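Local coordinates for protein endoglucanase (PDB 3X17) that probably hydrolyses internal beta-1,4-glucosidic bonds of cellulose, as a family 9 endoglucanase with an N-terminal Ig-like domain, at residues A[487-492]-A[531-536]. Sequence-based numbering, arbitrary orientation.
Sequences PPRNPH and DVTDSY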
# COMPACT_ATOMS: atom_id res chain seq x y z
N PRO A 487 8.55 -15.86 -1.76
CA PRO A 487 8.49 -14.46 -2.14
C PRO A 487 8.93 -14.24 -3.60
O PRO A 487 9.34 -15.18 -4.29
CB PRO A 487 9.49 -13.82 -1.18
CG PRO A 487 10.53 -14.90 -0.97
CD PRO A 487 9.72 -16.16 -0.91
N PRO A 488 8.83 -12.99 -4.07
CA PRO A 488 9.35 -12.62 -5.40
C PRO A 488 10.87 -12.58 -5.41
O PRO A 488 11.48 -11.76 -4.75
CB PRO A 488 8.79 -11.21 -5.60
CG PRO A 488 7.64 -11.11 -4.66
CD PRO A 488 8.08 -11.89 -3.46
N ARG A 489 11.49 -13.49 -6.16
CA ARG A 489 12.92 -13.54 -6.25
C ARG A 489 13.45 -12.63 -7.35
O ARG A 489 14.61 -12.26 -7.34
CB ARG A 489 13.37 -14.98 -6.51
CG ARG A 489 13.44 -15.82 -5.25
CD ARG A 489 13.27 -17.27 -5.57
NE ARG A 489 12.85 -17.98 -4.37
CZ ARG A 489 11.62 -18.42 -4.14
NH1 ARG A 489 10.69 -18.35 -5.08
NH2 ARG A 489 11.37 -19.08 -3.03
N ASN A 490 12.60 -12.30 -8.31
CA ASN A 490 13.03 -11.55 -9.47
C ASN A 490 12.22 -10.31 -9.67
O ASN A 490 11.68 -10.10 -10.75
CB ASN A 490 12.91 -12.43 -10.72
CG ASN A 490 13.66 -13.75 -10.59
OD1 ASN A 490 14.83 -13.77 -10.24
ND2 ASN A 490 12.96 -14.87 -10.81
N PRO A 491 12.10 -9.48 -8.64
CA PRO A 491 11.25 -8.30 -8.75
C PRO A 491 11.74 -7.31 -9.82
O PRO A 491 12.96 -7.13 -9.97
CB PRO A 491 11.36 -7.65 -7.37
CG PRO A 491 12.70 -8.07 -6.89
CD PRO A 491 12.86 -9.48 -7.37
N HIS A 492 10.82 -6.64 -10.50
CA HIS A 492 11.18 -5.54 -11.38
C HIS A 492 11.71 -4.39 -10.53
O HIS A 492 10.95 -3.47 -10.15
CB HIS A 492 9.99 -5.07 -12.22
CG HIS A 492 10.38 -4.16 -13.34
ND1 HIS A 492 10.45 -2.79 -13.20
CD2 HIS A 492 10.85 -4.42 -14.59
CE1 HIS A 492 10.87 -2.24 -14.32
NE2 HIS A 492 11.13 -3.21 -15.18
N ASP A 531 6.92 -14.23 -11.63
CA ASP A 531 8.07 -13.76 -10.87
C ASP A 531 9.30 -13.60 -11.77
O ASP A 531 10.24 -14.37 -11.69
CB ASP A 531 8.36 -14.67 -9.67
CG ASP A 531 9.49 -14.14 -8.79
OD1 ASP A 531 9.97 -12.99 -9.01
OD2 ASP A 531 9.88 -14.87 -7.85
N VAL A 532 9.31 -12.57 -12.60
CA VAL A 532 10.45 -12.35 -13.47
C VAL A 532 10.70 -10.85 -13.58
O VAL A 532 9.76 -10.04 -13.53
CB VAL A 532 10.21 -12.96 -14.88
CG1 VAL A 532 9.01 -12.31 -15.55
CG2 VAL A 532 11.43 -12.75 -15.74
N THR A 533 11.97 -10.50 -13.77
CA THR A 533 12.42 -9.10 -13.70
C THR A 533 11.71 -8.16 -14.66
O THR A 533 11.37 -7.04 -14.28
CB THR A 533 13.96 -8.99 -13.86
OG1 THR A 533 14.59 -9.87 -12.91
CG2 THR A 533 14.42 -7.53 -13.58
N ASP A 534 11.38 -8.67 -15.85
CA ASP A 534 10.80 -7.87 -16.94
C ASP A 534 9.34 -7.48 -16.69
O ASP A 534 8.80 -6.62 -17.38
CB ASP A 534 10.86 -8.67 -18.26
CG ASP A 534 12.03 -9.65 -18.30
OD1 ASP A 534 11.88 -10.80 -17.78
OD2 ASP A 534 13.12 -9.25 -18.77
N SER A 535 8.65 -8.26 -15.87
CA SER A 535 7.21 -8.06 -15.71
C SER A 535 6.97 -6.93 -14.75
O SER A 535 6.84 -7.15 -13.55
CB SER A 535 6.53 -9.33 -15.21
OG SER A 535 5.13 -9.13 -15.13
N TYR A 536 6.99 -5.71 -15.27
CA TYR A 536 6.79 -4.56 -14.44
C TYR A 536 5.29 -4.34 -14.13
O TYR A 536 4.95 -3.59 -13.22
CB TYR A 536 7.43 -3.33 -15.09
CG TYR A 536 6.87 -2.96 -16.45
CD1 TYR A 536 5.65 -2.30 -16.55
CD2 TYR A 536 7.57 -3.23 -17.64
CE1 TYR A 536 5.10 -1.97 -17.81
CE2 TYR A 536 7.02 -2.89 -18.89
CZ TYR A 536 5.79 -2.26 -18.96
OH TYR A 536 5.24 -1.87 -20.17
O HOH W 1 10.66 -17.40 -8.18
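The carboxylate of Asp531 grips two successive backbone amides, those of Arg489 and Asn490, and so ties the loop before helix 494-499 to the loop between it and helix 543-558 in the (alpha/alpha)6-barrel catalytic domain of this family 9 enzyme. Chi1 of -175° turns CG away from the Asp531 backbone N and carries the carboxylate to 487-492. Asp531 OD2 accepts from Arg489 N at 2.7 Å through its syn lone pair, while Asp531 OD1 accepts from Asn490 N at 2.8 Å, on the syn side but somewhat out of the carboxylate plane. Aspartate suits the place because its two oxygens can serve both amides; OD1 also accepts from Asn539, and OD2 pairs with Lys477. Shortening Asp531 to an alanine would probably leave both amides without their acceptors and Lys477 without its salt-bridge partner, weakening the tie. Asn490 suits its place because its side-chain amide supplies an N-H: ND2 donates almost straight to Asp531 O (2.9 Å, 170°), with that oxygen in its amide plane. Farther along, the Type I turn from Val532 to Ser535 brings Tyr536 to His492. The tyrosine ring presents its edge to the imidazole face, and its hydroxyl bonds to Gln516. The flat His492 ring offers a face to Tyr536 CB, which sits over its centre, 3.4 Å from the centroid, as a CH-pi contact.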